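Local coordinates for gene 2 protein (Enterobacteria phage Sf6, PDB 5C12) that forms the nuclease domain of the phage's large terminase subunit, which binds magnesium ions and cuts viral DNA during packaging, at residues G62-H67 with K72-G77; F201-E204 with M210-K213; R114-A119 with I125-F130. The protein carries 1 engineered substitution. All blocks are in the same frame, centred on the assembly; numbering follows the deposited sequence.

In the fold
Read from the N terminus, the three contacts close short loops one after another, with no nesting or crossing. Contact 1 (62-67 with 72-77) closes the hairpin of strands 61-67 and 70-77, in a mixed sheet whose strand 47-52 ends at the metal ligand Asp-52. Contact 3 (114-119 with 125-130) comes next and lays helix 113-119 against the edge strand 126-130; contact 2 (201-204 with 210-213) follows at the other edge, where strand 200-201 runs into helices 203-206 and 208-218. Contacts 1 and 2 touch, through a salt bridge from Glu-76 to Lys-213 and packing of Met-210, whereas the centres of contacts 2 and 3 lie about 26 Å apart.

Contact 1: G62-H67 with K72-G77; sequences GYASRH and KRIAEG
Strands 62-67 and 72-77 run antiparallel, their axes 4.8 Å apart at closest approach and 173° between their directions, with Tyr-63/Ala-75 and Ser-65/Arg-73 as hydrogen-bonded pairs. Tyr-63 and Ala-75 exchange two backbone bonds, the one from Ala-75 N to Tyr-63 O being nearly straight. At the other end Ser-65 O accepts Lys-72 N at 2.9 Å and, more weakly, Arg-73 N at 3.4 Å, so two successive residues face one. On the face of Tyr-63, Ser-65, Arg-73 and Ala-75, the tyrosine ring and the arginine side chain meet at an angle: Arg-73 CD lies 3.6 Å from Tyr-63 CE1, and the guanidinium plane is turned 60° from the ring. Chi1 (-166°) and chi2, both anti, bring Arg-73 CD to the ring; the bend at chi3 then turns the guanidinium toward its salt bridge with Asp-96. That aspartate also bonds Tyr-63 OH and, through its main-chain O, Lys-72 NZ, tying both strands to one residue. Lys-72 CE passes 3.8 Å from Ser-65 OG, itself bonded to Ser-49. On the reverse face, which helix 249-256 packs against, Ile-74 CD1 reaches Ala-64 CB at 3.7 Å. The arrangement is a beta hairpin with a classic bulge at Lys-72 and Arg-73; its Gly-62 end lies beside Asp-52, a ligand of the bound magnesium, in the nuclease active site.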
ATOM      1  N   GLY A  62       0.712   9.795  -4.726  1.00 12.61           N
ATOM      2  CA  GLY A  62       1.583   8.834  -4.080  1.00 13.73           C
ATOM      3  C   GLY A  62       2.042   7.724  -4.994  1.00 14.19           C
ATOM      4  O   GLY A  62       1.327   7.340  -5.944  1.00 11.98           O
ATOM      5  N   TYR A  63       3.235   7.222  -4.725  1.00 10.80           N
ATOM      6  CA  TYR A  63       3.783   6.043  -5.368  1.00 10.81           C
ATOM      7  C   TYR A  63       4.554   5.224  -4.359  1.00 11.47           C
ATOM      8  O   TYR A  63       5.230   5.766  -3.500  1.00 11.58           O
ATOM      9  CB  TYR A  63       4.705   6.453  -6.505  1.00 12.74           C
ATOM     10  CG  TYR A  63       5.481   5.332  -7.150  1.00 11.95           C
ATOM     11  CD1 TYR A  63       6.663   4.878  -6.616  1.00 12.87           C
ATOM     12  CD2 TYR A  63       5.024   4.721  -8.298  1.00 10.82           C
ATOM     13  CE1 TYR A  63       7.376   3.858  -7.203  1.00  9.71           C
ATOM     14  CE2 TYR A  63       5.721   3.714  -8.886  1.00 10.71           C
ATOM     15  CZ  TYR A  63       6.887   3.272  -8.348  1.00 10.37           C
ATOM     16  OH  TYR A  63       7.593   2.272  -8.991  1.00 13.44           O
ATOM     17  N   ALA A  64       4.461   3.916  -4.485  1.00 10.59           N
ATOM     18  CA  ALA A  64       5.224   3.013  -3.635  1.00 10.71           C
ATOM     19  C   ALA A  64       5.671   1.833  -4.454  1.00 12.51           C
ATOM     20  O   ALA A  64       4.972   1.434  -5.382  1.00 12.34           O
ATOM     21  CB  ALA A  64       4.395   2.557  -2.460  1.00 11.35           C
ATOM     22  N   SER A  65       6.833   1.274  -4.141  1.00 10.64           N
ATOM     23  CA  SER A  65       7.272   0.067  -4.807  1.00 12.08           C
ATOM     24  C   SER A  65       8.002  -0.832  -3.836  1.00 10.25           C
ATOM     25  O   SER A  65       8.723  -0.350  -2.956  1.00 12.34           O
ATOM     26  CB  SER A  65       8.189   0.403  -5.977  1.00 13.70           C
ATOM     27  OG  SER A  65       8.515  -0.757  -6.710  1.00 16.85           O
ATOM     28  N   ARG A  66       7.826  -2.136  -4.013  1.00 10.08           N
ATOM     29  CA  ARG A  66       8.571  -3.112  -3.234  1.00 10.33           C
ATOM     30  C   ARG A  66       9.096  -4.212  -4.123  1.00 12.78           C
ATOM     31  O   ARG A  66       8.511  -4.522  -5.177  1.00 11.77           O
ATOM     32  CB  ARG A  66       7.666  -3.709  -2.160  1.00 10.71           C
ATOM     33  CG  ARG A  66       6.511  -4.554  -2.665  1.00  9.93           C
ATOM     34  CD  ARG A  66       5.579  -4.977  -1.549  1.00 10.67           C
ATOM     35  NE  ARG A  66       4.390  -5.689  -2.025  1.00 11.70           N
ATOM     36  CZ  ARG A  66       4.240  -7.005  -2.069  1.00 12.43           C
ATOM     37  NH1 ARG A  66       5.205  -7.833  -1.678  1.00 13.55           N
ATOM     38  NH2 ARG A  66       3.089  -7.512  -2.480  1.00 12.68           N
ATOM     39  N   HIS A  67      10.174  -4.832  -3.685  1.00 11.86           N
ATOM     40  CA  HIS A  67      10.708  -6.033  -4.281  1.00 12.01           C
ATOM     41  C   HIS A  67      10.454  -7.099  -3.237  1.00 12.13           C
ATOM     42  O   HIS A  67      11.076  -7.091  -2.177  1.00 11.14           O
ATOM     43  CB  HIS A  67      12.200  -5.869  -4.575  1.00 13.17           C
ATOM     44  CG  HIS A  67      12.854  -7.106  -5.100  1.00 13.43           C
ATOM     45  ND1 HIS A  67      14.223  -7.219  -5.249  1.00 18.70           N
ATOM     46  CD2 HIS A  67      12.334  -8.289  -5.503  1.00 15.00           C
ATOM     47  CE1 HIS A  67      14.517  -8.417  -5.719  1.00 22.19           C
ATOM     48  NE2 HIS A  67      13.389  -9.082  -5.890  1.00 20.46           N
ATOM     49  N   LYS A  72      11.218  -0.337  -1.453  1.00 10.88           N
ATOM     50  CA  LYS A  72      12.398   0.329  -1.987  1.00 13.36           C
ATOM     51  C   LYS A  72      12.185   1.779  -2.438  1.00 10.93           C
ATOM     52  O   LYS A  72      13.158   2.522  -2.558  1.00 13.61           O
ATOM     53  CB  LYS A  72      13.034  -0.498  -3.099  1.00 16.05           C
ATOM     54  CG  LYS A  72      12.226  -0.649  -4.333  1.00 25.39           C
ATOM     55  CD  LYS A  72      13.029  -1.365  -5.421  1.00 25.80           C
ATOM     56  CE  LYS A  72      12.206  -1.491  -6.693  1.00 24.53           C
ATOM     57  NZ  LYS A  72      13.021  -2.175  -7.721  1.00 19.02           N
ATOM     58  N   ARG A  73      10.944   2.188  -2.689  1.00 10.82           N
ATOM     59  CA  ARG A  73      10.654   3.561  -3.069  1.00 10.78           C
ATOM     60  C   ARG A  73       9.329   4.015  -2.513  1.00 11.36           C
ATOM     61  O   ARG A  73       8.334   3.280  -2.557  1.00 10.97           O
ATOM     62  CB  ARG A  73      10.646   3.765  -4.602  1.00 11.98           C
ATOM     63  CG  ARG A  73      10.672   5.237  -4.998  1.00 13.73           C
ATOM     64  CD  ARG A  73      10.464   5.504  -6.461  1.00 15.53           C
ATOM     65  NE  ARG A  73      11.443   4.822  -7.294  1.00 17.00           N
ATOM     66  CZ  ARG A  73      12.604   5.335  -7.668  1.00 21.39           C
ATOM     67  NH1 ARG A  73      12.967   6.537  -7.258  1.00 22.41           N
ATOM     68  NH2 ARG A  73      13.407   4.636  -8.449  1.00 21.90           N
ATOM     69  N   ILE A  74       9.333   5.221  -1.967  1.00 12.02           N
ATOM     70  CA  ILE A  74       8.126   5.953  -1.576  1.00 12.53           C
ATOM     71  C   ILE A  74       8.245   7.370  -2.099  1.00 14.36           C
ATOM     72  O   ILE A  74       9.178   8.115  -1.750  1.00 14.67           O
ATOM     73  CB  ILE A  74       7.959   6.010  -0.031  1.00 13.06           C
ATOM     74  CG1 ILE A  74       7.836   4.606   0.597  1.00 12.16           C
ATOM     75  CG2 ILE A  74       6.817   6.913   0.344  1.00 13.12           C
ATOM     76  CD1 ILE A  74       6.565   3.820   0.291  1.00 10.52           C
ATOM     77  N   ALA A  75       7.348   7.768  -2.995  1.00 12.26           N
ATOM     78  CA  ALA A  75       7.513   9.024  -3.696  1.00 12.59           C
ATOM     79  C   ALA A  75       6.224   9.797  -3.703  1.00 11.58           C
ATOM     80  O   ALA A  75       5.149   9.223  -3.775  1.00 12.32           O
ATOM     81  CB  ALA A  75       7.987   8.796  -5.156  1.00 12.85           C
ATOM     82  N   GLU A  76       6.360  11.107  -3.641  1.00 12.73           N
ATOM     83  CA  GLU A  76       5.242  12.042  -3.724  1.00 12.98           C
ATOM     84  C   GLU A  76       5.287  12.765  -5.075  1.00 14.71           C
ATOM     85  O   GLU A  76       6.358  13.130  -5.591  1.00 16.07           O
ATOM     86  CB  GLU A  76       5.287  13.034  -2.550  1.00 16.50           C
ATOM     87  CG  GLU A  76       6.571  13.877  -2.481  1.00 15.86           C
ATOM     88  CD  GLU A  76       6.682  14.787  -1.253  1.00 18.54           C
ATOM     89  OE1 GLU A  76       5.854  14.661  -0.326  1.00 21.36           O
ATOM     90  OE2 GLU A  76       7.600  15.637  -1.255  1.00 21.42           O
ATOM     91  N   GLY A  77       4.109  12.966  -5.650  1.00 13.76           N
ATOM     92  CA  GLY A  77       3.990  13.599  -6.945  1.00 17.44           C
ATOM     93  C   GLY A  77       3.249  14.907  -6.805  1.00 15.54           C
ATOM     94  O   GLY A  77       2.056  14.925  -6.494  1.00 17.44           O
TER

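Contact 2: F201-E204 with M210-K213; sequences FDKE and MLEK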
ATOM      1  N   PHE A 201      11.338  -1.792   5.441  1.00 12.78           N
ATOM      2  CA  PHE A 201      11.594  -0.563   4.713  1.00 13.25           C
ATOM      3  C   PHE A 201      13.091  -0.360   4.476  1.00 12.24           C
ATOM      4  O   PHE A 201      13.860  -0.245   5.404  1.00 13.05           O
ATOM      5  CB  PHE A 201      11.005   0.646   5.446  1.00 11.00           C
ATOM      6  CG  PHE A 201       9.528   0.543   5.658  1.00 11.63           C
ATOM      7  CD1 PHE A 201       8.659   0.812   4.620  1.00 11.89           C
ATOM      8  CD2 PHE A 201       9.018   0.169   6.894  1.00 12.99           C
ATOM      9  CE1 PHE A 201       7.290   0.683   4.806  1.00 12.11           C
ATOM     10  CE2 PHE A 201       7.666   0.034   7.079  1.00 13.98           C
ATOM     11  CZ  PHE A 201       6.798   0.310   6.039  1.00 13.57           C
ATOM     12  N   ASP A 202      13.513  -0.340   3.230  1.00 12.32           N
ATOM     13  CA  ASP A 202      14.916  -0.075   2.921  1.00 12.19           C
ATOM     14  C   ASP A 202      15.172   1.424   3.069  1.00 16.14           C
ATOM     15  O   ASP A 202      14.932   2.203   2.146  1.00 14.68           O
ATOM     16  CB  ASP A 202      15.232  -0.575   1.523  1.00 14.65           C
ATOM     17  CG  ASP A 202      16.710  -0.511   1.193  1.00 19.86           C
ATOM     18  OD1 ASP A 202      17.429   0.337   1.754  1.00 18.95           O
ATOM     19  OD2 ASP A 202      17.143  -1.306   0.341  1.00 22.24           O
ATOM     20  N   LYS A 203      15.642   1.827   4.244  1.00 13.84           N
ATOM     21  CA  LYS A 203      15.737   3.231   4.571  1.00 14.91           C
ATOM     22  C   LYS A 203      16.694   3.975   3.638  1.00 18.81           C
ATOM     23  O   LYS A 203      16.398   5.090   3.214  1.00 18.91           O
ATOM     24  CB  LYS A 203      16.166   3.424   6.035  1.00 17.42           C
ATOM     25  CG  LYS A 203      16.269   4.900   6.454  1.00 21.77           C
ATOM     26  CD  LYS A 203      16.536   5.061   7.939  1.00 30.72           C
ATOM     27  CE  LYS A 203      16.523   6.532   8.332  1.00 39.32           C
ATOM     28  NZ  LYS A 203      16.736   6.729   9.790  1.00 32.67           N
ATOM     29  N   GLU A 204      17.822   3.360   3.295  1.00 18.36           N
ATOM     30  CA  GLU A 204      18.778   4.014   2.410  1.00 21.73           C
ATOM     31  C   GLU A 204      18.183   4.240   1.025  1.00 20.48           C
ATOM     32  O   GLU A 204      18.390   5.287   0.428  1.00 23.09           O
ATOM     33  CB  GLU A 204      20.055   3.192   2.282  1.00 20.92           C
ATOM     34  CG  GLU A 204      21.152   3.913   1.514  1.00 42.76           C
ATOM     35  CD  GLU A 204      22.444   3.121   1.452  1.00 74.59           C
ATOM     36  OE1 GLU A 204      22.844   2.560   2.494  1.00 60.57           O
ATOM     37  OE2 GLU A 204      23.050   3.055   0.359  1.00 59.04           O
ATOM     38  N   MET A 210      11.181  10.868   3.105  1.00 18.16           N
ATOM     39  CA  MET A 210       9.974  10.245   2.588  1.00 18.49           C
ATOM     40  C   MET A 210       9.491   9.111   3.496  1.00 17.61           C
ATOM     41  O   MET A 210       8.287   8.865   3.613  1.00 15.23           O
ATOM     42  CB  MET A 210      10.171   9.753   1.138  1.00 18.35           C
ATOM     43  CG  MET A 210      10.267  10.872   0.082  1.00 19.49           C
ATOM     44  SD  MET A 210       8.924  12.066   0.223  1.00 20.55           S
ATOM     45  CE  MET A 210       7.518  11.036  -0.013  1.00 16.02           C
ATOM     46  N   LEU A 211      10.415   8.395   4.127  1.00 16.08           N
ATOM     47  CA  LEU A 211      10.011   7.327   5.022  1.00 17.52           C
ATOM     48  C   LEU A 211       9.221   7.901   6.205  1.00 13.76           C
ATOM     49  O   LEU A 211       8.195   7.342   6.597  1.00 17.79           O
ATOM     50  CB  LEU A 211      11.228   6.529   5.503  1.00 19.00           C
ATOM     51  CG  LEU A 211      10.933   5.260   6.293  1.00 19.35           C
ATOM     52  CD1 LEU A 211      10.146   4.277   5.470  1.00 18.17           C
ATOM     53  CD2 LEU A 211      12.258   4.640   6.788  1.00 21.74           C
ATOM     54  N   GLU A 212       9.707   9.000   6.779  1.00 14.63           N
ATOM     55  CA  GLU A 212       9.015   9.694   7.867  1.00 16.15           C
ATOM     56  C   GLU A 212       7.627  10.186   7.423  1.00 18.60           C
ATOM     57  O   GLU A 212       6.666  10.093   8.188  1.00 17.57           O
ATOM     58  CB  GLU A 212       9.840  10.868   8.394  1.00 22.53           C
ATOM     59  CG  GLU A 212       9.118  11.642   9.481  1.00 37.62           C
ATOM     60  CD  GLU A 212       8.622  10.723  10.582  1.00 76.57           C
ATOM     61  OE1 GLU A 212       9.442   9.888  11.026  1.00 36.96           O
ATOM     62  OE2 GLU A 212       7.427  10.806  10.980  1.00 35.81           O
ATOM     63  N   LYS A 213       7.514  10.718   6.212  1.00 17.82           N
ATOM     64  CA  LYS A 213       6.201  11.168   5.736  1.00 18.67           C
ATOM     65  C   LYS A 213       5.228   9.998   5.638  1.00 14.29           C
ATOM     66  O   LYS A 213       4.051  10.107   6.034  1.00 17.17           O
ATOM     67  CB  LYS A 213       6.302  11.846   4.353  1.00 16.22           C
ATOM     68  CG  LYS A 213       7.042  13.163   4.349  1.00 19.06           C
ATOM     69  CD  LYS A 213       6.703  13.907   3.064  1.00 23.57           C
ATOM     70  CE  LYS A 213       7.390  15.230   2.974  1.00 30.48           C
ATOM     71  NZ  LYS A 213       6.697  16.085   1.959  1.00 27.63           N
TER
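Phe-201, the last residue of strand 200-201, opens the contact by setting its CB 3.7 Å from CD1 of Leu-211. The same methyl is 3.8 Å from Phe-201 CG and 3.9 Å from Phe-201 CD1, so it rests on the root of the aromatic side chain, and the two side chains meet at a slant. Phe-201 CG stands beside the backbone N, anti to the carbonyl carbon (chi1 -59°), and the ring extends from there to an edge-to-face pairing with Phe-215; Leu-254 and Val-71 also touch the Phe-201 side chain. Next in sequence, Asp-202 turns away from helix 208-218 and serves as the N-cap of helix 203-206, its OD1 accepting the backbone N of Ala-205. Lys-203 then supplies the second half of the contact with the aliphatic part of its chain: CG lies 4.0 Å and CB 4.2 Å from Leu-211 CD2, the two side chains crossing at about a right angle. The lysine is extended throughout, which leads NZ away from the leucine to a salt bridge with Glu-208. Leu-211 thus divides its branches, CD1 to the phenylalanine and CD2 to the lysine. With no hydrogen bond between 201-204 and 210-213, the chemistry is purely apolar: one leucine of helix 208-218 packs against both the strand end and the first residue of helix 203-206, by dispersion and burial, while lysine's charge is met separately.

Contact 3: R114-A119 with I125-F130; sequences RQTTEA and ITATMF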
ATOM      1  N   ARG A 114      -6.169   3.438 -20.302  1.00 16.40           N
ATOM      2  CA  ARG A 114      -5.560   3.585 -21.618  1.00 17.42           C
ATOM      3  C   ARG A 114      -4.158   4.199 -21.521  1.00 17.24           C
ATOM      4  O   ARG A 114      -3.201   3.693 -22.105  1.00 19.48           O
ATOM      5  CB  ARG A 114      -6.456   4.426 -22.537  1.00 18.69           C
ATOM      6  CG  ARG A 114      -5.807   4.764 -23.834  1.00 19.86           C
ATOM      7  CD  ARG A 114      -6.679   5.739 -24.665  1.00 21.21           C
ATOM      8  NE  ARG A 114      -5.801   6.809 -25.100  1.00 59.58           N
ATOM      9  CZ  ARG A 114      -5.932   8.082 -24.769  1.00 22.10           C
ATOM     10  NH1 ARG A 114      -6.978   8.508 -24.068  1.00 27.67           N
ATOM     11  NH2 ARG A 114      -5.064   8.963 -25.235  1.00 59.62           N
ATOM     12  N   GLN A 115      -4.023   5.277 -20.755  1.00 17.02           N
ATOM     13  CA  GLN A 115      -2.737   5.936 -20.633  1.00 17.79           C
ATOM     14  C   GLN A 115      -1.737   5.011 -19.969  1.00 15.92           C
ATOM     15  O   GLN A 115      -0.563   4.964 -20.331  1.00 17.11           O
ATOM     16  CB  GLN A 115      -2.866   7.223 -19.828  1.00 21.22           C
ATOM     17  CG  GLN A 115      -1.540   7.921 -19.617  1.00 22.56           C
ATOM     18  CD  GLN A 115      -1.668   9.179 -18.791  1.00 28.15           C
ATOM     19  OE1 GLN A 115      -2.773   9.597 -18.428  1.00 22.47           O
ATOM     20  NE2 GLN A 115      -0.533   9.812 -18.516  1.00 25.20           N
ATOM     21  N   THR A 116      -2.204   4.282 -18.972  1.00 15.52           N
ATOM     22  CA  THR A 116      -1.336   3.377 -18.249  1.00 14.09           C
ATOM     23  C   THR A 116      -0.822   2.264 -19.142  1.00 17.18           C
ATOM     24  O   THR A 116       0.382   1.986 -19.163  1.00 17.27           O
ATOM     25  CB  THR A 116      -2.058   2.816 -17.039  1.00 14.99           C
ATOM     26  OG1 THR A 116      -2.443   3.902 -16.188  1.00 15.95           O
ATOM     27  CG2 THR A 116      -1.190   1.856 -16.291  1.00 12.81           C
ATOM     28  N   THR A 117      -1.716   1.641 -19.906  1.00 16.78           N
ATOM     29  CA  THR A 117      -1.284   0.567 -20.790  1.00 18.63           C
ATOM     30  C   THR A 117      -0.384   1.085 -21.921  1.00 17.10           C
ATOM     31  O   THR A 117       0.578   0.423 -22.294  1.00 20.82           O
ATOM     32  CB  THR A 117      -2.474  -0.252 -21.334  1.00 19.35           C
ATOM     33  OG1 THR A 117      -3.383   0.610 -22.009  1.00 24.32           O
ATOM     34  CG2 THR A 117      -3.186  -0.954 -20.194  1.00 21.16           C
ATOM     35  N   GLU A 118      -0.653   2.290 -22.424  1.00 17.41           N
ATOM     36  CA  GLU A 118       0.245   2.934 -23.387  1.00 18.49           C
ATOM     37  C   GLU A 118       1.645   3.104 -22.812  1.00 21.27           C
ATOM     38  O   GLU A 118       2.653   2.912 -23.500  1.00 21.05           O
ATOM     39  CB  GLU A 118      -0.299   4.312 -23.822  1.00 23.52           C
ATOM     40  CG  GLU A 118      -1.565   4.276 -24.680  1.00 24.45           C
ATOM     41  CD  GLU A 118      -2.156   5.675 -24.970  1.00 30.75           C
ATOM     42  OE1 GLU A 118      -1.676   6.668 -24.372  1.00 36.24           O
ATOM     43  OE2 GLU A 118      -3.108   5.784 -25.788  1.00 23.94           O
ATOM     44  N   ALA A 119       1.710   3.454 -21.536  1.00 20.96           N
ATOM     45  CA  ALA A 119       2.997   3.742 -20.936  1.00 20.13           C
ATOM     46  C   ALA A 119       3.855   2.490 -20.855  1.00 20.64           C
ATOM     47  O   ALA A 119       5.087   2.556 -20.953  1.00 21.47           O
ATOM     48  CB  ALA A 119       2.800   4.338 -19.566  1.00 18.34           C
ATOM     49  N   ILE A 125       4.962  -5.510 -17.957  1.00 21.48           N
ATOM     50  CA  ILE A 125       4.413  -4.932 -16.728  1.00 17.87           C
ATOM     51  C   ILE A 125       2.910  -5.011 -16.798  1.00 18.10           C
ATOM     52  O   ILE A 125       2.298  -4.499 -17.752  1.00 18.54           O
ATOM     53  CB  ILE A 125       4.812  -3.461 -16.565  1.00 18.61           C
ATOM     54  CG1 ILE A 125       6.319  -3.317 -16.726  1.00 19.02           C
ATOM     55  CG2 ILE A 125       4.309  -2.933 -15.232  1.00 17.21           C
ATOM     56  CD1 ILE A 125       6.805  -1.915 -16.629  1.00 20.35           C
ATOM     57  N   THR A 126       2.310  -5.698 -15.834  1.00 16.60           N
ATOM     58  CA  THR A 126       0.863  -5.772 -15.769  1.00 12.71           C
ATOM     59  C   THR A 126       0.321  -4.498 -15.146  1.00 16.36           C
ATOM     60  O   THR A 126       0.985  -3.854 -14.338  1.00 17.86           O
ATOM     61  CB  THR A 126       0.375  -6.960 -14.941  1.00 17.37           C
ATOM     62  OG1 THR A 126       0.796  -6.800 -13.579  1.00 21.49           O
ATOM     63  CG2 THR A 126       0.916  -8.256 -15.507  1.00 21.18           C
ATOM     64  N   ALA A 127      -0.896  -4.139 -15.521  1.00 15.88           N
ATOM     65  CA  ALA A 127      -1.570  -2.964 -14.996  1.00 12.32           C
ATOM     66  C   ALA A 127      -2.912  -3.391 -14.434  1.00 12.33           C
ATOM     67  O   ALA A 127      -3.732  -3.971 -15.157  1.00 15.19           O
ATOM     68  CB  ALA A 127      -1.763  -1.919 -16.084  1.00 16.43           C
ATOM     69  N   THR A 128      -3.139  -3.106 -13.156  1.00 13.85           N
ATOM     70  CA  THR A 128      -4.359  -3.512 -12.459  1.00 11.56           C
ATOM     71  C   THR A 128      -5.012  -2.323 -11.788  1.00 14.82           C
ATOM     72  O   THR A 128      -4.332  -1.575 -11.058  1.00 12.87           O
ATOM     73  CB  THR A 128      -4.041  -4.590 -11.413  1.00 14.23           C
ATOM     74  OG1 THR A 128      -3.536  -5.744 -12.083  1.00 18.03           O
ATOM     75  CG2 THR A 128      -5.280  -4.946 -10.608  1.00 17.20           C
ATOM     76  N   MET A 129      -6.303  -2.114 -12.045  1.00 13.09           N
ATOM     77  CA  MET A 129      -7.014  -1.027 -11.401  1.00 11.58           C
ATOM     78  C   MET A 129      -7.456  -1.546 -10.051  1.00 16.22           C
ATOM     79  O   MET A 129      -8.107  -2.577  -9.959  1.00 19.67           O
ATOM     80  CB  MET A 129      -8.231  -0.568 -12.215  1.00 16.04           C
ATOM     81  CG  MET A 129      -9.102   0.414 -11.417  1.00 17.19           C
ATOM     82  SD  MET A 129     -10.540   1.014 -12.323  1.00 24.41           S
ATOM     83  CE  MET A 129      -9.609   1.932 -13.436  1.00 15.51           C
ATOM     84  N   PHE A 130      -7.105  -0.820  -9.006  1.00 12.50           N
ATOM     85  CA  PHE A 130      -7.511  -1.149  -7.651  1.00 13.48           C
ATOM     86  C   PHE A 130      -8.704  -0.315  -7.267  1.00 13.26           C
ATOM     87  O   PHE A 130      -8.686   0.903  -7.440  1.00 14.46           O
ATOM     88  CB  PHE A 130      -6.342  -0.851  -6.710  1.00 12.77           C
ATOM     89  CG  PHE A 130      -6.592  -1.211  -5.265  1.00 11.16           C
ATOM     90  CD1 PHE A 130      -7.263  -0.347  -4.429  1.00 11.54           C
ATOM     91  CD2 PHE A 130      -6.128  -2.416  -4.771  1.00 14.94           C
ATOM     92  CE1 PHE A 130      -7.449  -0.678  -3.095  1.00 14.26           C
ATOM     93  CE2 PHE A 130      -6.332  -2.755  -3.440  1.00 13.75           C
ATOM     94  CZ  PHE A 130      -7.013  -1.895  -2.637  1.00 11.09           C
TER
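Thr-116 meets Ala-127 through methyl groups alone, the threonine on helix 113-119 and the alanine on strand 126-130. From the buried threonine's CB, which points toward the strand, the side chain forks. The CG2 branch, anti to the backbone N, runs to a point 3.8 Å from Ala-127 CB. The OG1 branch, beside the backbone N (chi1 -60°), turns back along the chain to hydrogen-bond Leu-112 O, just before the helix. The hydroxyl is thus satisfied by a main-chain oxygen one turn earlier, and the methyl is left to the apolar interface. Thr-116 also touches Tyr-101 of the neighbouring strand 100-104, so it packs against two strands. One residue on, Thr-117 adds a looser touch, its CG2 lying 4.5 Å from Ala-127 CB. Ala-127 answers both threonines with its one methyl, and its main-chain O accepts a bond from Arg-113 NH1, a polar link just outside the helical segment. On the outward side of the helix Arg-114 NE and Glu-118 OE2 form a salt bridge of 3.0 Å, one turn apart, with the nitrogen well above the carboxylate plane. The touch is small, the nearest CA atoms, of Thr-117 and Ala-127, being 6.8 Å apart. This is the packing of a beta-alpha-beta unit, in which helix 113-119 connects strand 100-104, bearing Asp-104, which binds metal in other structures of this protein, to the parallel edge strand 126-130.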